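Local coordinates for signal recognition 54 kDa protein (Pyrococcus furiosus, PDB 3DM5) that is the SRP54 protein of the signal recognition particle, pairing an N-terminal helical bundle with a P-loop nucleotide-binding domain that holds guanosine-5'-diphosphate, at residues Lys15-Ala20 with Glu73-Ile78; Cys135-Thr138 with Gly142-His145; Asn230-Phe235 with Ala263-Pro268. All coordinates share one frame; numbering follows the deposited sequence.

Interaction 1: Lys15-Ala20 with Glu73-Ile78; sequences KKIARA and EHIIKI
Inside the N-terminal helical bundle, Ile17 near the end of helix 5-19 fits against Ile75 and Ile76 on helix 71-86, and the interface is wholly apolar. The backbones come nearest at Ile17 and Ile76, whose CA atoms are 7.5 Å apart, and Ile17 supplies most of the first helix's share of the contact. Its two branches split the work. CG2 goes to the Ile76 side, where it sits 4.0 Å from Ile76 CD1, and Ile76 CD1 also lies 4.2 Å from Ile17 CB. The delta methyl goes the other way, toward Ile75, with Ile17 CD1 4.0 Å from Ile75 CB; the modelled approach to the CG2 of Ile75 is too short to be trusted in detail. The side chains of Ile17 and Ile76 run antiparallel alongside each other, while that of Ile75 lies roughly perpendicular to Ile17's. Ile76 gets there by its outer bond: chi2 of -85° swings CD1 forward from a CB that is not itself aimed at helix 5-19. This is the first helix of the SRP54-type bundle closing on the last, and the two between them join the same core: Leu31 of helix 25-41 touches both Ile17 and Ile75, while Ile28 of that helix and Ala60 of helix 46-62 also pack on Ile75, bringing all four helices together around these isoleucines. Where helix 5-19 gives out, Lys72 reaches over from the start of helix 71-86 to hydrogen-bond the carbonyl oxygens of Ala18 and Ala20, a polar tie beside the greasy one. Arg19 and Lys77 form salt bridges with Glu308 and Glu318 of the second subunit.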
loop_
_atom_site.group_PDB
_atom_site.type_symbol
_atom_site.label_atom_id
_atom_site.label_comp_id
_atom_site.label_asym_id
_atom_site.label_seq_id
_atom_site.Cartn_x
_atom_site.Cartn_y
_atom_site.Cartn_z
ATOM N N LYS A 15 -8.856 11.489 16.091
ATOM C CA LYS A 15 -9.802 10.442 16.486
ATOM C C LYS A 15 -9.236 9.637 17.644
ATOM O O LYS A 15 -9.935 9.333 18.601
ATOM C CB LYS A 15 -10.112 9.500 15.324
ATOM C CG LYS A 15 -11.015 10.102 14.240
ATOM C CD LYS A 15 -10.889 9.309 12.943
ATOM C CE LYS A 15 -11.374 10.084 11.716
ATOM N NZ LYS A 15 -12.695 9.604 11.204
ATOM N N LYS A 16 -7.959 9.296 17.556
ATOM C CA LYS A 16 -7.335 8.520 18.605
ATOM C C LYS A 16 -7.510 9.247 19.914
ATOM O O LYS A 16 -7.875 8.647 20.922
ATOM C CB LYS A 16 -5.851 8.302 18.319
ATOM C CG LYS A 16 -5.552 7.118 17.408
ATOM C CD LYS A 16 -4.075 6.732 17.486
ATOM C CE LYS A 16 -3.787 5.474 16.677
ATOM N NZ LYS A 16 -2.367 5.032 16.832
ATOM N N ILE A 17 -7.254 10.548 19.892
ATOM C CA ILE A 17 -7.395 11.368 21.088
ATOM C C ILE A 17 -8.833 11.345 21.610
ATOM O O ILE A 17 -9.063 11.187 22.802
ATOM C CB ILE A 17 -6.938 12.815 20.833
ATOM C CG1 ILE A 17 -5.442 12.825 20.552
ATOM C CG2 ILE A 17 -7.267 13.699 22.021
ATOM C CD1 ILE A 17 -4.733 13.991 21.138
ATOM N N ALA A 18 -9.792 11.489 20.705
ATOM C CA ALA A 18 -11.187 11.533 21.091
ATOM C C ALA A 18 -11.573 10.234 21.771
ATOM O O ALA A 18 -12.439 10.207 22.643
ATOM C CB ALA A 18 -12.065 11.765 19.876
ATOM N N ARG A 19 -10.905 9.162 21.377
ATOM C CA ARG A 19 -11.283 7.827 21.808
ATOM C C ARG A 19 -10.425 7.357 22.971
ATOM O O ARG A 19 -10.752 6.377 23.630
ATOM C CB ARG A 19 -11.168 6.850 20.640
ATOM C CG ARG A 19 -12.116 7.163 19.486
ATOM C CD ARG A 19 -11.949 6.153 18.352
ATOM N NE ARG A 19 -12.666 6.545 17.140
ATOM C CZ ARG A 19 -12.519 5.946 15.959
ATOM N NH1 ARG A 19 -11.679 4.923 15.830
ATOM N NH2 ARG A 19 -13.209 6.374 14.903
ATOM N N ALA A 20 -9.330 8.068 23.218
ATOM C CA ALA A 20 -8.375 7.694 24.260
ATOM C C ALA A 20 -9.060 7.432 25.594
ATOM O O ALA A 20 -10.002 8.136 25.969
ATOM C CB ALA A 20 -7.292 8.776 24.417
ATOM N N GLU A 73 -10.394 17.773 24.678
ATOM C CA GLU A 73 -10.947 18.671 23.673
ATOM C C GLU A 73 -10.009 19.833 23.459
ATOM O O GLU A 73 -10.069 20.524 22.440
ATOM C CB GLU A 73 -12.296 19.234 24.115
ATOM C CG GLU A 73 -13.392 18.214 24.306
ATOM C CD GLU A 73 -14.489 18.733 25.215
ATOM O OE1 GLU A 73 -14.161 19.481 26.171
ATOM O OE2 GLU A 73 -15.667 18.398 24.973
ATOM N N HIS A 74 -9.152 20.076 24.439
ATOM C CA HIS A 74 -8.264 21.207 24.324
ATOM C C HIS A 74 -7.067 20.810 23.482
ATOM O O HIS A 74 -6.495 21.645 22.779
ATOM C CB HIS A 74 -7.850 21.731 25.694
ATOM C CG HIS A 74 -6.962 22.931 25.636
ATOM N ND1 HIS A 74 -5.642 22.893 26.015
ATOM C CD2 HIS A 74 -7.204 24.202 25.228
ATOM C CE1 HIS A 74 -5.103 24.090 25.849
ATOM N NE2 HIS A 74 -6.032 24.899 25.373
ATOM N N ILE A 75 -6.699 19.531 23.541
ATOM C CA ILE A 75 -5.659 19.010 22.664
ATOM C C ILE A 75 -6.123 19.123 21.212
ATOM O O ILE A 75 -5.392 19.602 20.349
ATOM C CB ILE A 75 -5.345 17.534 22.935
ATOM C CG1 ILE A 75 -4.844 17.333 24.367
ATOM C CG2 ILE A 75 -4.301 17.056 21.946
ATOM C CD1 ILE A 75 -3.408 17.717 24.562
ATOM N N ILE A 76 -7.341 18.670 20.945
ATOM C CA ILE A 76 -7.890 18.738 19.612
ATOM C C ILE A 76 -7.750 20.177 19.152
ATOM O O ILE A 76 -7.380 20.428 18.014
ATOM C CB ILE A 76 -9.375 18.377 19.605
ATOM C CG1 ILE A 76 -9.630 17.059 20.341
ATOM C CG2 ILE A 76 -9.903 18.313 18.191
ATOM C CD1 ILE A 76 -9.438 15.876 19.516
ATOM N N LYS A 77 -8.043 21.121 20.049
ATOM C CA LYS A 77 -7.962 22.552 19.742
ATOM C C LYS A 77 -6.539 23.017 19.444
ATOM O O LYS A 77 -6.304 23.726 18.471
ATOM C CB LYS A 77 -8.538 23.382 20.892
ATOM C CG LYS A 77 -8.928 24.809 20.511
ATOM C CD LYS A 77 -7.829 25.811 20.815
ATOM C CE LYS A 77 -8.327 27.231 20.593
ATOM N NZ LYS A 77 -7.290 28.274 20.852
ATOM N N ILE A 78 -5.600 22.632 20.297
ATOM C CA ILE A 78 -4.192 22.958 20.095
ATOM C C ILE A 78 -3.671 22.513 18.714
ATOM O O ILE A 78 -3.087 23.303 17.975
ATOM C CB ILE A 78 -3.321 22.316 21.187
ATOM C CG1 ILE A 78 -3.723 22.862 22.565
ATOM C CG2 ILE A 78 -1.861 22.573 20.892
ATOM C CD1 ILE A 78 -3.001 22.207 23.739
#

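Interaction 2: Cys135-Thr138 with Gly142-His145; sequences CSDT and GAYH. With SO4 (sulfate ion), chain E.
Cys135 lays its sulfur against the first turn of helix 142-151, over the peptide that joins Ala143 to Tyr144. SG is 3.6 Å from Tyr144 N, a van der Waals approach and not a hydrogen bond, and it also lies 4.0 Å from Tyr144 CB. Its chi1 of 170° turns SG directly away from the backbone N, which carries the sulfur from the end of strand 131-135 to the helix. Two residues on, Asp137 meets the methyl of Ala143: OD2 comes within 3.7 Å of Ala143 CB, with the aspartate's own CB close behind. The other oxygen, OD1, receives weak hydrogen bonds from the backbone N of Trp139 and Arg140, which probably help to orient the carboxylate, and Asp137 is the centre of an inverse gamma turn that bends the chain away from the strand. The segments belong to a beta-alpha-beta crossover in which strand 131-135 leads through helix 142-151 to its parallel neighbour 157-159. Just past the end of strand 131-135, Asp137 lies near the nucleotide site: its side chain is about 5 Å from the bound guanosine-5'-diphosphate and makes a long, weak ion pair with Lys113 of the probable P-loop. The next two residues of the helix, Tyr144 and His145, lead to a subunit interface. Tyr144 CD2 stands 4.0 Å above the His145 ring, over its centre. From the edge of that ring, NE2 donates to O3 of a sulfate ion at 3.1 Å, bent to 144° at the hydrogen. The sulfate probably came from the crystallisation liquor, and Arg148 of the third subunit holds it too. His145 ND1 is hydrogen-bonded to the ND1 of His145 of that same third subunit, and the two rings meet with their planes about 15° apart.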
loop_
_atom_site.group_PDB
_atom_site.type_symbol
_atom_site.label_atom_id
_atom_site.label_comp_id
_atom_site.label_asym_id
_atom_site.label_seq_id
_atom_site.Cartn_x
_atom_site.Cartn_y
_atom_site.Cartn_z
ATOM N N CYS A 135 -1.819 37.081 -23.365
ATOM C CA CYS A 135 -0.798 36.050 -23.427
ATOM C C CYS A 135 0.521 36.612 -23.963
ATOM O O CYS A 135 0.690 36.761 -25.172
ATOM C CB CYS A 135 -1.278 34.899 -24.300
ATOM S SG CYS A 135 -0.016 33.691 -24.702
ATOM N N SER A 136 1.450 36.927 -23.064
ATOM C CA SER A 136 2.746 37.430 -23.493
ATOM C C SER A 136 3.821 36.356 -23.370
ATOM O O SER A 136 4.995 36.658 -23.187
ATOM C CB SER A 136 3.130 38.700 -22.720
ATOM O OG SER A 136 3.292 38.451 -21.336
ATOM N N ASP A 137 3.398 35.098 -23.470
ATOM C CA ASP A 137 4.290 33.941 -23.347
ATOM C C ASP A 137 4.962 33.663 -24.679
ATOM O O ASP A 137 4.442 32.909 -25.505
ATOM C CB ASP A 137 3.513 32.698 -22.881
ATOM C CG ASP A 137 4.427 31.544 -22.436
ATOM O OD1 ASP A 137 5.651 31.632 -22.635
ATOM O OD2 ASP A 137 3.909 30.542 -21.881
ATOM N N THR A 138 6.122 34.285 -24.869
ATOM C CA THR A 138 6.895 34.157 -26.096
ATOM C C THR A 138 7.788 32.918 -26.039
ATOM O O THR A 138 8.389 32.538 -27.038
ATOM C CB THR A 138 7.769 35.419 -26.341
ATOM O OG1 THR A 138 8.614 35.650 -25.207
ATOM C CG2 THR A 138 6.897 36.644 -26.553
ATOM N N GLY A 142 2.559 28.339 -28.345
ATOM C CA GLY A 142 1.408 27.445 -28.329
ATOM C C GLY A 142 0.427 27.806 -27.214
ATOM O O GLY A 142 -0.738 27.391 -27.226
ATOM N N ALA A 143 0.903 28.601 -26.256
ATOM C CA ALA A 143 0.117 29.013 -25.103
ATOM C C ALA A 143 -1.047 29.895 -25.505
ATOM O O ALA A 143 -2.099 29.870 -24.863
ATOM C CB ALA A 143 0.997 29.744 -24.099
ATOM N N TYR A 144 -0.863 30.700 -26.546
ATOM C CA TYR A 144 -1.967 31.533 -26.997
ATOM C C TYR A 144 -3.141 30.618 -27.365
ATOM O O TYR A 144 -4.271 30.828 -26.918
ATOM C CB TYR A 144 -1.567 32.438 -28.174
ATOM C CG TYR A 144 -2.769 33.050 -28.854
ATOM C CD1 TYR A 144 -3.478 34.085 -28.255
ATOM C CD2 TYR A 144 -3.233 32.548 -30.064
ATOM C CE1 TYR A 144 -4.599 34.626 -28.857
ATOM C CE2 TYR A 144 -4.348 33.083 -30.681
ATOM C CZ TYR A 144 -5.027 34.122 -30.076
ATOM O OH TYR A 144 -6.142 34.658 -30.682
ATOM N N HIS A 145 -2.860 29.580 -28.148
ATOM C CA HIS A 145 -3.910 28.651 -28.565
ATOM C C HIS A 145 -4.486 27.805 -27.443
ATOM O O HIS A 145 -5.690 27.594 -27.406
ATOM C CB HIS A 145 -3.442 27.786 -29.718
ATOM C CG HIS A 145 -3.444 28.508 -31.029
ATOM N ND1 HIS A 145 -4.598 29.037 -31.575
ATOM C CD2 HIS A 145 -2.437 28.814 -31.872
ATOM C CE1 HIS A 145 -4.291 29.629 -32.718
ATOM N NE2 HIS A 145 -2.995 29.510 -32.926
HETATM S S SO4 E . -3.280 32.317 -35.693
HETATM O O1 SO4 E . -3.017 32.319 -37.134
HETATM O O2 SO4 E . -4.517 31.568 -35.460
HETATM O O3 SO4 E . -2.147 31.711 -34.984
HETATM O O4 SO4 E . -3.459 33.681 -35.195
#

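Interaction 3: Asn230-Phe235 with Ala263-Pro268; sequences NQALAF and AATGAP. With SO4 (sulfate ion), chain N.
A helix-to-turn contact on the flank of the nucleotide-binding domain brings Thr265, in the turn after helix 255-263, against Ala232 and Leu233 of helix 228-237. The threonine hydroxyl does most of the touching: OG1 is 3.7 Å from Leu233 CG and equally far from the Leu233 backbone N, with no hydrogen bond to either. Thr265 CG2 adds a methyl-to-methyl touch at 4.1 Å from Ala232 CB. The two helices belong to successive beta-alpha units of the parallel sheet: helix 228-237 links strands 215-221 and 242-247, and helix 255-263 leads on to strand 269-273. Gly266 turns the chain toward that last strand with a phi of 96°, and its N bonds back to the Ala263 carbonyl. Beyond it, Ala267 packs on Ile244 of the sheet, a residue that Phe235 of the helix touches as well. The Thr265 carbonyl accepts a hydrogen bond from Lys236, a second tie between helix and turn. At the helix's outer side Asn230 ND2 makes a weak but fairly straight bond of 3.4 Å to O2 of a sulfate ion, which is also hydrogen-bonded to Arg33 of the fourth subunit.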
loop_
_atom_site.group_PDB
_atom_site.type_symbol
_atom_site.label_atom_id
_atom_site.label_comp_id
_atom_site.label_asym_id
_atom_site.label_seq_id
_atom_site.Cartn_x
_atom_site.Cartn_y
_atom_site.Cartn_z
ATOM N N ASN A 230 12.463 27.754 -1.439
ATOM C CA ASN A 230 13.434 28.642 -2.068
ATOM C C ASN A 230 12.896 29.392 -3.276
ATOM O O ASN A 230 13.274 30.539 -3.496
ATOM C CB ASN A 230 14.735 27.900 -2.394
ATOM C CG ASN A 230 15.626 27.749 -1.172
ATOM O OD1 ASN A 230 15.739 28.666 -0.359
ATOM N ND2 ASN A 230 16.254 26.591 -1.034
ATOM N N GLN A 231 12.008 28.751 -4.033
ATOM C CA GLN A 231 11.351 29.401 -5.159
ATOM C C GLN A 231 10.437 30.509 -4.674
ATOM O O GLN A 231 10.462 31.597 -5.229
ATOM C CB GLN A 231 10.542 28.402 -5.998
ATOM C CG GLN A 231 11.354 27.233 -6.496
ATOM C CD GLN A 231 10.584 26.378 -7.460
ATOM O OE1 GLN A 231 9.384 26.577 -7.665
ATOM N NE2 GLN A 231 11.266 25.414 -8.063
ATOM N N ALA A 232 9.645 30.246 -3.636
ATOM C CA ALA A 232 8.743 31.259 -3.084
ATOM C C ALA A 232 9.547 32.410 -2.497
ATOM O O ALA A 232 9.211 33.586 -2.674
ATOM C CB ALA A 232 7.843 30.658 -2.016
ATOM N N LEU A 233 10.614 32.055 -1.796
ATOM C CA LEU A 233 11.431 33.028 -1.100
ATOM C C LEU A 233 12.115 33.988 -2.070
ATOM O O LEU A 233 12.091 35.204 -1.851
ATOM C CB LEU A 233 12.481 32.329 -0.241
ATOM C CG LEU A 233 12.674 32.906 1.166
ATOM C CD1 LEU A 233 14.096 32.728 1.637
ATOM C CD2 LEU A 233 12.295 34.360 1.220
ATOM N N ALA A 234 12.743 33.448 -3.119
ATOM C CA ALA A 234 13.432 34.305 -4.087
ATOM C C ALA A 234 12.437 35.273 -4.713
ATOM O O ALA A 234 12.686 36.470 -4.796
ATOM C CB ALA A 234 14.159 33.496 -5.154
ATOM N N PHE A 235 11.300 34.742 -5.145
ATOM C CA PHE A 235 10.217 35.546 -5.678
ATOM C C PHE A 235 9.760 36.640 -4.701
ATOM O O PHE A 235 9.734 37.817 -5.051
ATOM C CB PHE A 235 9.050 34.619 -6.037
ATOM C CG PHE A 235 7.797 35.334 -6.464
ATOM C CD1 PHE A 235 7.660 35.813 -7.758
ATOM C CD2 PHE A 235 6.744 35.493 -5.576
ATOM C CE1 PHE A 235 6.498 36.456 -8.153
ATOM C CE2 PHE A 235 5.590 36.128 -5.954
ATOM C CZ PHE A 235 5.458 36.616 -7.240
ATOM N N ALA A 263 4.280 28.692 3.042
ATOM C CA ALA A 263 3.782 29.452 4.174
ATOM C C ALA A 263 4.921 29.859 5.142
ATOM O O ALA A 263 4.822 30.845 5.883
ATOM C CB ALA A 263 2.696 28.680 4.894
ATOM N N ALA A 264 6.001 29.086 5.127
ATOM C CA ALA A 264 7.116 29.325 6.020
ATOM C C ALA A 264 7.805 30.571 5.518
ATOM O O ALA A 264 8.657 31.173 6.165
ATOM C CB ALA A 264 8.064 28.161 5.979
ATOM N N THR A 265 7.406 30.958 4.331
ATOM C CA THR A 265 8.119 31.966 3.609
ATOM C C THR A 265 7.507 33.335 3.898
ATOM O O THR A 265 8.165 34.358 3.736
ATOM C CB THR A 265 8.005 31.640 2.138
ATOM O OG1 THR A 265 9.308 31.406 1.587
ATOM C CG2 THR A 265 7.224 32.730 1.411
ATOM N N GLY A 266 6.246 33.345 4.329
ATOM C CA GLY A 266 5.497 34.575 4.513
ATOM C C GLY A 266 4.623 34.938 3.321
ATOM O O GLY A 266 3.593 35.582 3.450
ATOM N N ALA A 267 5.030 34.508 2.144
ATOM C CA ALA A 267 4.262 34.813 0.957
ATOM C C ALA A 267 2.852 34.242 1.072
ATOM O O ALA A 267 2.657 33.121 1.543
ATOM C CB ALA A 267 4.970 34.289 -0.285
ATOM N N PRO A 268 1.863 35.020 0.639
ATOM C CA PRO A 268 0.456 34.647 0.743
ATOM C C PRO A 268 0.061 33.656 -0.342
ATOM O O PRO A 268 0.291 33.944 -1.527
ATOM C CB PRO A 268 -0.281 35.968 0.502
ATOM C CG PRO A 268 0.730 36.920 0.003
ATOM C CD PRO A 268 2.051 36.250 -0.133
HETATM S S SO4 N . 15.983 23.062 -2.104
HETATM O O1 SO4 N . 14.740 23.569 -1.513
HETATM O O2 SO4 N . 16.370 23.936 -3.213
HETATM O O3 SO4 N . 17.012 23.017 -1.065
HETATM O O4 SO4 N . 15.811 21.720 -2.656
#

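Overall arrangement
The three contacts follow one another along the chain without touching. Interaction 1 lies in the N-terminal bundle, whereas interactions 2 and 3 share the nucleotide-binding domain and are served by one mixed sheet. Interaction 2, at the tip of strand 131-135, is the one near guanosine-5'-diphosphate, through Asp137. Its centre is 27 Å from that of interaction 3, and their nearest atoms are about 14 Å apart. Interaction 1 comes within about 15 Å (nearest atoms) of interaction 3 but lies 51 Å, centre to centre, from interaction 2, on the opposite side of the chain's centre. Residues of each contact's segments also meet another subunit, directly or through sulfate.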